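PDB 3LMZ: putative sugar isomerase from Parabacteroides distasonis, which is of unconfirmed function but has a xylose isomerase-like TIM-barrel fold and probably interconverts sugar isomers. Local coordinates for residues L36-E40 / K69-V75; F95-K99 / Y125-Y129; W148-L154 / K180-R184. All coordinates share one frame; numbering follows the deposited sequence.

Contact 1. Residues L36-E40 / K69-V75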
loop_
_atom_site.group_PDB
_atom_site.type_symbol
_atom_site.label_atom_id
_atom_site.label_comp_id
_atom_site.label_asym_id
_atom_site.label_seq_id
_atom_site.Cartn_x
_atom_site.Cartn_y
_atom_site.Cartn_z
ATOM N N LEU A 36 -14.866 -8.296 -5.953
ATOM C CA LEU A 36 -14.489 -9.427 -5.093
ATOM C C LEU A 36 -13.061 -9.905 -5.414
ATOM O O LEU A 36 -12.320 -10.242 -4.507
ATOM C CB LEU A 36 -15.507 -10.565 -5.221
ATOM C CG LEU A 36 -16.897 -10.264 -4.683
ATOM C CD1 LEU A 36 -17.830 -11.443 -5.045
ATOM C CD2 LEU A 36 -16.877 -9.976 -3.206
ATOM N N LYS A 37 -12.683 -9.949 -6.667
ATOM C CA LYS A 37 -11.346 -10.350 -7.034
ATOM C C LYS A 37 -10.294 -9.385 -6.432
ATOM O O LYS A 37 -9.221 -9.797 -5.947
ATOM C CB LYS A 37 -11.245 -10.452 -8.556
ATOM C CG LYS A 37 -11.879 -11.766 -9.029
ATOM C CD LYS A 37 -12.031 -11.890 -10.567
ATOM C CE LYS A 37 -12.767 -13.214 -10.958
ATOM N NZ LYS A 37 -13.204 -13.170 -12.408
ATOM N N THR A 38 -10.610 -8.078 -6.453
ATOM C CA THR A 38 -9.722 -7.118 -5.900
ATOM C C THR A 38 -9.613 -7.308 -4.407
ATOM O O THR A 38 -8.498 -7.298 -3.858
ATOM C CB THR A 38 -10.139 -5.681 -6.289
ATOM O OG1 THR A 38 -10.318 -5.600 -7.704
ATOM C CG2 THR A 38 -9.179 -4.649 -5.775
ATOM N N LEU A 39 -10.730 -7.426 -3.683
ATOM C CA LEU A 39 -10.637 -7.675 -2.234
ATOM C C LEU A 39 -9.813 -8.934 -1.930
ATOM O O LEU A 39 -9.031 -8.958 -0.987
ATOM C CB LEU A 39 -12.039 -7.813 -1.571
ATOM C CG LEU A 39 -12.729 -6.505 -1.128
ATOM C CD1 LEU A 39 -12.944 -5.543 -2.255
ATOM C CD2 LEU A 39 -14.049 -6.868 -0.463
ATOM N N GLU A 40 -10.073 -9.990 -2.663
ATOM C CA GLU A 40 -9.386 -11.267 -2.476
ATOM C C GLU A 40 -7.856 -11.058 -2.562
ATOM O O GLU A 40 -7.093 -11.526 -1.736
ATOM C CB GLU A 40 -9.850 -12.309 -3.501
ATOM C CG GLU A 40 -9.336 -13.682 -3.352
ATOM C CD GLU A 40 -10.042 -14.625 -4.310
ATOM O OE1 GLU A 40 -10.332 -14.225 -5.454
ATOM O OE2 GLU A 40 -10.279 -15.804 -3.954
ATOM N N LYS A 69 -20.936 -16.310 -4.212
ATOM C CA LYS A 69 -19.803 -15.698 -4.899
ATOM C C LYS A 69 -18.878 -14.994 -3.892
ATOM O O LYS A 69 -17.635 -15.129 -3.946
ATOM C CB LYS A 69 -20.282 -14.738 -6.014
ATOM C CG LYS A 69 -19.213 -14.533 -7.063
ATOM C CD LYS A 69 -19.479 -13.380 -8.047
ATOM C CE LYS A 69 -18.389 -13.338 -9.126
ATOM N NZ LYS A 69 -16.972 -13.368 -8.616
ATOM N N CYS A 70 -19.481 -14.233 -2.982
ATOM C CA CYS A 70 -18.711 -13.590 -1.920
ATOM C C CYS A 70 -17.846 -14.635 -1.158
ATOM O O CYS A 70 -16.608 -14.482 -1.037
ATOM C CB CYS A 70 -19.651 -12.867 -0.979
ATOM S SG CYS A 70 -20.253 -11.279 -1.558
ATOM N N ALA A 71 -18.460 -15.748 -0.745
ATOM C CA ALA A 71 -17.767 -16.789 0.025
ATOM C C ALA A 71 -16.635 -17.405 -0.799
ATOM O O ALA A 71 -15.570 -17.717 -0.270
ATOM C CB ALA A 71 -18.728 -17.823 0.462
ATOM N N ALA A 72 -16.872 -17.596 -2.099
ATOM C CA ALA A 72 -15.829 -18.153 -2.952
ATOM C C ALA A 72 -14.555 -17.293 -3.008
ATOM O O ALA A 72 -13.471 -17.796 -3.344
ATOM C CB ALA A 72 -16.357 -18.374 -4.323
ATOM N N HIS A 73 -14.718 -15.985 -2.775
ATOM C CA HIS A 73 -13.623 -15.048 -2.693
ATOM C C HIS A 73 -13.233 -14.679 -1.284
ATOM O O HIS A 73 -12.502 -13.718 -1.065
ATOM C CB HIS A 73 -13.952 -13.795 -3.544
ATOM C CG HIS A 73 -14.126 -14.117 -4.983
ATOM N ND1 HIS A 73 -13.070 -14.274 -5.861
ATOM C CD2 HIS A 73 -15.236 -14.451 -5.675
ATOM C CE1 HIS A 73 -13.542 -14.633 -7.046
ATOM N NE2 HIS A 73 -14.855 -14.731 -6.963
ATOM N N LYS A 74 -13.742 -15.438 -0.309
ATOM C CA LYS A 74 -13.426 -15.252 1.106
ATOM C C LYS A 74 -13.827 -13.866 1.587
ATOM O O LYS A 74 -13.199 -13.326 2.482
ATOM C CB LYS A 74 -11.941 -15.574 1.403
ATOM C CG LYS A 74 -11.701 -17.093 1.108
ATOM C CD LYS A 74 -10.481 -17.383 0.424
ATOM C CE LYS A 74 -10.470 -17.006 -1.057
ATOM N NZ LYS A 74 -9.097 -17.189 -1.655
ATOM N N VAL A 75 -14.986 -13.414 1.112
ATOM C CA VAL A 75 -15.581 -12.147 1.529
ATOM C C VAL A 75 -16.959 -12.364 2.119
ATOM O O VAL A 75 -17.727 -13.168 1.647
ATOM C CB VAL A 75 -15.717 -11.169 0.303
ATOM C CG1 VAL A 75 -16.508 -9.916 0.627
ATOM C CG2 VAL A 75 -14.281 -10.792 -0.273
HETATM O O HOH W 1 -11.526 -17.685 -5.131
#
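Glu40 of helix 32-41 grips the turn that ends helix 60-72, one carboxylate oxygen on His73 and the other on Lys74, and its side chain repays being followed outward atom by atom. CB starts near the backbone of the partner, with Glu40 CB 3.9 Å from His73 O, and CG passes the same carbonyl. The chain is extended, CG lying anti to the backbone N (chi1 -174°), which carries the carboxylate past this backbone to a place between the His73 ring and Lys74. There the two oxygens take different partners. Glu40 OE1 accepts the N-H of His73 ND1 at 2.8 Å in a nearly straight bond (167°). The oxygen sits in the plane of the imidazole at its edge, whereas the N-H meets the carboxylate from above, the two planes being 74° apart. Glu40 OE2 turns its anti lone pair to Lys74 NZ, 2.9 Å away, in a salt bridge, and a water donates both to this oxygen and to Ala72 O.

Lys74 is positioned by a Schellman motif: with positive phi it is the C-prime residue, Val75 N bonding back to Cys70 O and Lys74 N to Ala71 O. The turn leads into strand 76-85, and the whole joins two successive outer helices of the TIM barrel.

Beneath the polar grip the contact is apolar. Leu36 CB packs obliquely against the imidazole, 3.8 Å from His73 CG, and its two methyls go to different places. Leu36 CD1 reaches the last turn of the helix, 3.8 Å from Cys70 N, while Leu36 CD2 lies 3.9 Å from Val75 CG1. The other methyl of that valine, Val75 CG2, meets Leu39 CD2 at 3.9 Å, and both residues also touch Leu47 of strand 46-49.

Contact 2. Residues F95-K99 / Y125-Y129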
loop_
_atom_site.group_PDB
_atom_site.type_symbol
_atom_site.label_atom_id
_atom_site.label_comp_id
_atom_site.label_asym_id
_atom_site.label_seq_id
_atom_site.Cartn_x
_atom_site.Cartn_y
_atom_site.Cartn_z
ATOM N N PHE A 95 -35.243 -2.039 5.271
ATOM C CA PHE A 95 -35.181 -2.959 6.400
ATOM C C PHE A 95 -35.527 -4.366 5.888
ATOM O O PHE A 95 -34.890 -5.330 6.298
ATOM C CB PHE A 95 -36.078 -2.474 7.558
ATOM C CG PHE A 95 -35.404 -1.540 8.485
ATOM C CD1 PHE A 95 -35.252 -0.224 8.138
ATOM C CD2 PHE A 95 -34.867 -1.973 9.675
ATOM C CE1 PHE A 95 -34.618 0.656 9.003
ATOM C CE2 PHE A 95 -34.240 -1.113 10.553
ATOM C CZ PHE A 95 -34.098 0.224 10.194
ATOM N N ASP A 96 -36.535 -4.490 5.039
ATOM C CA ASP A 96 -36.875 -5.829 4.554
ATOM C C ASP A 96 -35.707 -6.411 3.722
ATOM O O ASP A 96 -35.304 -7.566 3.898
ATOM C CB ASP A 96 -38.188 -5.802 3.770
ATOM C CG ASP A 96 -38.545 -7.148 3.207
ATOM O OD1 ASP A 96 -38.605 -8.135 3.959
ATOM O OD2 ASP A 96 -38.737 -7.208 1.979
ATOM N N TYR A 97 -35.096 -5.573 2.890
ATOM C CA TYR A 97 -33.915 -5.988 2.118
ATOM C C TYR A 97 -32.778 -6.455 3.036
ATOM O O TYR A 97 -32.240 -7.559 2.878
ATOM C CB TYR A 97 -33.506 -4.813 1.270
ATOM C CG TYR A 97 -32.119 -4.874 0.623
ATOM C CD1 TYR A 97 -31.864 -5.685 -0.477
ATOM C CD2 TYR A 97 -31.147 -3.947 0.990
ATOM C CE1 TYR A 97 -30.627 -5.630 -1.138
ATOM C CE2 TYR A 97 -29.890 -3.880 0.350
ATOM C CZ TYR A 97 -29.636 -4.688 -0.711
ATOM O OH TYR A 97 -28.434 -4.524 -1.369
ATOM N N ALA A 98 -32.477 -5.676 4.091
ATOM C CA ALA A 98 -31.452 -6.129 5.018
ATOM C C ALA A 98 -31.741 -7.533 5.596
ATOM O O ALA A 98 -30.887 -8.371 5.717
ATOM C CB ALA A 98 -31.230 -5.141 6.107
ATOM N N LYS A 99 -33.002 -7.731 5.954
ATOM C CA LYS A 99 -33.381 -9.019 6.535
ATOM C C LYS A 99 -33.204 -10.136 5.519
ATOM O O LYS A 99 -32.715 -11.229 5.842
ATOM C CB LYS A 99 -34.843 -8.960 7.023
ATOM C CG LYS A 99 -35.360 -10.256 7.648
ATOM C CD LYS A 99 -36.694 -10.078 8.367
ATOM C CE LYS A 99 -37.179 -11.383 8.985
ATOM N NZ LYS A 99 -38.471 -11.202 9.704
ATOM N N TYR A 125 -37.054 -4.778 13.979
ATOM C CA TYR A 125 -36.130 -5.716 13.346
ATOM C C TYR A 125 -34.921 -6.094 14.219
ATOM O O TYR A 125 -34.236 -7.082 13.937
ATOM C CB TYR A 125 -35.604 -5.173 12.020
ATOM C CG TYR A 125 -36.557 -5.265 10.896
ATOM C CD1 TYR A 125 -37.566 -4.324 10.766
ATOM C CD2 TYR A 125 -36.489 -6.289 9.967
ATOM C CE1 TYR A 125 -38.489 -4.408 9.746
ATOM C CE2 TYR A 125 -37.381 -6.384 8.920
ATOM C CZ TYR A 125 -38.401 -5.448 8.811
ATOM O OH TYR A 125 -39.315 -5.552 7.787
ATOM N N ASP A 126 -34.649 -5.320 15.254
ATOM C CA ASP A 126 -33.449 -5.449 16.083
ATOM C C ASP A 126 -32.181 -5.379 15.220
ATOM O O ASP A 126 -31.312 -6.264 15.271
ATOM C CB ASP A 126 -33.441 -6.748 16.891
ATOM C CG ASP A 126 -32.323 -6.777 17.943
ATOM O OD1 ASP A 126 -31.777 -5.695 18.405
ATOM O OD2 ASP A 126 -31.979 -7.918 18.360
ATOM N N PHE A 127 -32.067 -4.301 14.443
ATOM C CA PHE A 127 -30.892 -3.988 13.637
ATOM C C PHE A 127 -30.246 -2.681 14.160
ATOM O O PHE A 127 -30.925 -1.849 14.781
ATOM C CB PHE A 127 -31.267 -3.729 12.142
ATOM C CG PHE A 127 -31.802 -4.921 11.404
ATOM C CD1 PHE A 127 -31.631 -6.206 11.837
ATOM C CD2 PHE A 127 -32.442 -4.708 10.176
ATOM C CE1 PHE A 127 -32.118 -7.293 11.103
ATOM C CE2 PHE A 127 -32.910 -5.774 9.440
ATOM C CZ PHE A 127 -32.744 -7.046 9.888
ATOM N N HIS A 128 -28.942 -2.549 13.944
ATOM C CA HIS A 128 -28.259 -1.280 14.097
ATOM C C HIS A 128 -28.365 -0.523 12.771
ATOM O O HIS A 128 -28.441 -1.096 11.683
ATOM C CB HIS A 128 -26.820 -1.487 14.523
ATOM C CG HIS A 128 -26.649 -1.827 15.980
ATOM N ND1 HIS A 128 -26.947 -3.082 16.478
ATOM C CD2 HIS A 128 -26.219 -1.090 17.028
ATOM C CE1 HIS A 128 -26.691 -3.096 17.778
ATOM N NE2 HIS A 128 -26.227 -1.905 18.130
ATOM N N TYR A 129 -28.368 0.801 12.880
ATOM C CA TYR A 129 -28.540 1.716 11.789
ATOM C C TYR A 129 -27.504 2.836 11.926
ATOM O O TYR A 129 -27.490 3.554 12.926
ATOM C CB TYR A 129 -29.947 2.317 11.817
ATOM C CG TYR A 129 -30.333 3.104 10.599
ATOM C CD1 TYR A 129 -29.885 4.412 10.440
ATOM C CD2 TYR A 129 -31.179 2.605 9.619
ATOM C CE1 TYR A 129 -30.242 5.162 9.333
ATOM C CE2 TYR A 129 -31.538 3.339 8.522
ATOM C CZ TYR A 129 -31.111 4.630 8.402
ATOM O OH TYR A 129 -31.481 5.363 7.300
#
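Phe95 projects from helix 88-101 into a hollow formed by three aromatic residues, Tyr125, Phe127 and Tyr129, and the contact is a lesson in how bumps and hollows fit among flat groups. The ring margin does much of the filling: Phe95 CD2 lies 3.7 Å from Tyr125 CD1 and equally near Phe127 CD2, wedged where those two side chains converge. Farther out, Phe95 CZ comes within 3.8 Å of Tyr129 CD2, and these two side chains cross at about a right angle. The base of the phenylalanine is used as well. Phe95 CB sits over the face of the Tyr125 ring, 3.9 Å from its centroid and 17° off the normal, a CH-pi contact. With CG beside the backbone N (chi1 -87°), the ring itself leaves that face, and its plane is tilted 49° from that of the tyrosine.

Phe127 is the second bump. Its outer end enters the groove between Phe95 and the next turn of the helix, where Phe127 CE2 meets Ala98 CB at 3.8 Å and Phe95 O lies at the ring's edge. One face is covered from within its own segment by Tyr125 CB, which stands over the ring centre. The extended aliphatic chain of Lys99 runs across the edge of the phenol, Lys99 CD 3.8 Å from Tyr125 CE2. Replacing Tyr125 with an alanine would probably open a gap beside Phe95 CB and take from the Lys99 methylenes the ring they lie against.

The cluster fits the outer layer of a TIM barrel: Phe95, Ala98 and Phe127 all rest on Ile106 of strand 105-110, while Val122 of helix 115-125 touches Phe95 and Tyr129, so that helix 88-101 is fastened to the approach and start of strand 128-132.

Contact 3. Residues W148-L154 / K180-R184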
loop_
_atom_site.group_PDB
_atom_site.type_symbol
_atom_site.label_atom_id
_atom_site.label_comp_id
_atom_site.label_asym_id
_atom_site.label_seq_id
_atom_site.Cartn_x
_atom_site.Cartn_y
_atom_site.Cartn_z
ATOM N N TRP A 148 -24.816 12.852 16.254
ATOM C CA TRP A 148 -24.974 12.671 17.676
ATOM C C TRP A 148 -26.187 13.416 18.207
ATOM O O TRP A 148 -27.022 12.839 18.894
ATOM C CB TRP A 148 -23.725 13.096 18.426
ATOM C CG TRP A 148 -23.774 12.914 19.929
ATOM C CD1 TRP A 148 -24.007 13.884 20.894
ATOM C CD2 TRP A 148 -23.616 11.681 20.635
ATOM N NE1 TRP A 148 -23.957 13.308 22.153
ATOM C CE2 TRP A 148 -23.718 11.964 22.023
ATOM C CE3 TRP A 148 -23.332 10.371 20.233
ATOM C CZ2 TRP A 148 -23.529 10.971 23.003
ATOM C CZ3 TRP A 148 -23.139 9.403 21.205
ATOM C CH2 TRP A 148 -23.252 9.695 22.561
ATOM N N VAL A 149 -26.264 14.711 17.899
ATOM C CA VAL A 149 -27.341 15.538 18.449
ATOM C C VAL A 149 -28.715 15.037 17.991
ATOM O O VAL A 149 -29.703 15.122 18.738
ATOM C CB VAL A 149 -27.138 17.061 18.090
ATOM C CG1 VAL A 149 -25.729 17.509 18.446
ATOM C CG2 VAL A 149 -27.442 17.324 16.627
ATOM N N HIS A 150 -28.789 14.500 16.775
ATOM C CA HIS A 150 -30.074 13.977 16.219
ATOM C C HIS A 150 -30.426 12.559 16.668
ATOM O O HIS A 150 -31.556 12.114 16.459
ATOM C CB HIS A 150 -30.059 14.074 14.697
ATOM C CG HIS A 150 -30.282 15.462 14.200
ATOM N ND1 HIS A 150 -29.264 16.360 13.977
ATOM C CD2 HIS A 150 -31.435 16.129 13.968
ATOM C CE1 HIS A 150 -29.781 17.515 13.592
ATOM N NE2 HIS A 150 -31.093 17.392 13.558
ATOM N N THR A 151 -29.475 11.840 17.258
ATOM C CA THR A 151 -29.689 10.466 17.665
ATOM C C THR A 151 -29.562 10.157 19.186
ATOM O O THR A 151 -30.018 9.086 19.617
ATOM C CB THR A 151 -28.788 9.494 16.921
ATOM O OG1 THR A 151 -27.413 9.758 17.224
ATOM C CG2 THR A 151 -29.027 9.565 15.414
ATOM N N LYS A 152 -28.944 11.045 19.975
ATOM C CA LYS A 152 -28.573 10.706 21.336
ATOM C C LYS A 152 -29.804 10.397 22.213
ATOM O O LYS A 152 -29.692 9.640 23.196
ATOM C CB LYS A 152 -27.744 11.826 21.937
ATOM C CG LYS A 152 -28.432 13.171 21.954
ATOM C CD LYS A 152 -27.652 14.284 22.702
ATOM C CE LYS A 152 -28.168 14.471 24.148
ATOM N NZ LYS A 152 -29.612 14.968 24.243
ATOM N N ASP A 153 -30.969 10.954 21.852
ATOM C CA ASP A 153 -32.161 10.710 22.624
ATOM C C ASP A 153 -33.065 9.608 22.065
ATOM O O ASP A 153 -34.142 9.342 22.634
ATOM C CB ASP A 153 -32.957 12.010 22.787
ATOM C CG ASP A 153 -32.316 12.987 23.741
ATOM O OD1 ASP A 153 -31.458 12.601 24.578
ATOM O OD2 ASP A 153 -32.683 14.196 23.637
ATOM N N LEU A 154 -32.653 9.019 20.934
ATOM C CA LEU A 154 -33.415 7.990 20.267
ATOM C C LEU A 154 -32.865 6.589 20.625
ATOM O O LEU A 154 -31.971 6.460 21.454
ATOM C CB LEU A 154 -33.413 8.204 18.755
ATOM C CG LEU A 154 -33.965 9.569 18.299
ATOM C CD1 LEU A 154 -33.940 9.632 16.783
ATOM C CD2 LEU A 154 -35.388 9.832 18.898
ATOM N N LYS A 180 -15.682 10.881 21.991
ATOM C CA LYS A 180 -16.969 11.362 22.510
ATOM C C LYS A 180 -18.110 10.406 22.232
ATOM O O LYS A 180 -18.958 10.119 23.120
ATOM C CB LYS A 180 -17.307 12.737 21.916
ATOM C CG LYS A 180 -16.436 13.853 22.446
ATOM C CD LYS A 180 -16.865 15.219 21.923
ATOM C CE LYS A 180 -16.574 15.385 20.442
ATOM N NZ LYS A 180 -16.770 16.785 19.972
ATOM N N TYR A 181 -18.152 9.934 20.996
ATOM C CA TYR A 181 -19.396 9.382 20.407
ATOM C C TYR A 181 -19.388 7.882 20.208
ATOM O O TYR A 181 -20.311 7.350 19.621
ATOM C CB TYR A 181 -19.710 10.080 19.079
ATOM C CG TYR A 181 -19.760 11.599 19.151
ATOM C CD1 TYR A 181 -20.359 12.236 20.241
ATOM C CD2 TYR A 181 -19.294 12.403 18.123
ATOM C CE1 TYR A 181 -20.441 13.648 20.328
ATOM C CE2 TYR A 181 -19.343 13.806 18.217
ATOM C CZ TYR A 181 -19.948 14.416 19.309
ATOM O OH TYR A 181 -20.036 15.790 19.401
ATOM N N HIS A 182 -18.320 7.215 20.627
ATOM C CA HIS A 182 -18.161 5.763 20.388
ATOM C C HIS A 182 -19.344 4.874 20.674
ATOM O O HIS A 182 -19.558 3.900 19.941
ATOM C CB HIS A 182 -16.892 5.198 21.082
ATOM C CG HIS A 182 -16.986 5.116 22.559
ATOM N ND1 HIS A 182 -16.698 6.173 23.393
ATOM C CD2 HIS A 182 -17.383 4.094 23.355
ATOM C CE1 HIS A 182 -16.932 5.810 24.643
ATOM N NE2 HIS A 182 -17.348 4.554 24.643
ATOM N N THR A 183 -20.160 5.234 21.669
ATOM C CA THR A 183 -21.323 4.406 21.982
ATOM C C THR A 183 -22.359 4.343 20.837
ATOM O O THR A 183 -23.209 3.420 20.780
ATOM C CB THR A 183 -22.006 4.884 23.275
ATOM O OG1 THR A 183 -22.351 6.278 23.162
ATOM C CG2 THR A 183 -21.036 4.700 24.483
ATOM N N ARG A 184 -22.291 5.308 19.924
ATOM C CA ARG A 184 -23.128 5.305 18.725
ATOM C C ARG A 184 -22.321 5.297 17.416
ATOM O O ARG A 184 -22.812 5.794 16.442
ATOM C CB ARG A 184 -24.072 6.510 18.761
ATOM C CG ARG A 184 -25.103 6.375 19.870
ATOM C CD ARG A 184 -26.001 7.573 19.919
ATOM N NE ARG A 184 -27.009 7.513 20.974
ATOM C CZ ARG A 184 -28.206 6.922 20.886
ATOM N NH1 ARG A 184 -28.595 6.288 19.802
ATOM N NH2 ARG A 184 -29.056 6.973 21.921
HETATM O O HOH W 2 -26.628 8.368 23.687
#
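Trp148 and Tyr181 stack where two outer helices of the TIM barrel, 144-151 and 174-181, come together at their C-terminal ends. The aromatic contacts form an offset stack: the five-membered ring of the indole and the phenol have centroids 4.4 Å apart and planes inclined by 26°. Tyr181 CD1 approaches to 3.3 Å from Trp148 CD2, and Trp148 CB in turn lies over the phenol face. A chi1 of -179°, which turns CG away from the backbone N, swings the indole across to the second helix, while Lys152 CB covers its opposite face. Its six-membered ring meets Thr183 at the edge, Trp148 CH2 being 3.6 Å from Thr183 OG1. The phenol hydroxyl is tied to Thr145.

Apolar packing continues along the extended chain of Arg184, whose CD lies 3.6 Å from Trp148 CZ3; the two side chains cross at about a right angle.

Polar contacts gather at the guanidinium, which reaches the type I beta turn Thr151-Leu154. Arg184 NH2 gives a hydrogen bond to Leu154 O at 3.0 Å, tilted 35° from the carbonyl plane, and NH1 is bonded to the carbonyls of Asp155 and Ile158. The Thr151 carbonyl plays another part, standing over the face of the group with its O 3.1 Å from Arg184 CZ. At the guanidinium edge, Arg184 NE donates to a water 2.9 Å from it.

How the contacts relate
Followed from the N terminus, the three contacts close one after another, and none nests within or crosses another. Contact 1 spans strand 46-49 and brings the end of helix 60-72 against helix 32-41. After strand 76-85, contact 2 opens on helix 88-101 and closes where helix 115-125 gives way to strand 128-132, with strand 105-110 inside its loop. Contact 3 follows, joining helix 144-151 to the end of helix 174-181 over strand 158-163. Contacts 2 and 3 are near neighbours, about 6 Å apart at their nearest atoms, whereas contacts 1 and 3 lie on opposite sides of the chain's centre. Together they fasten the outer layer of the barrel at separate points.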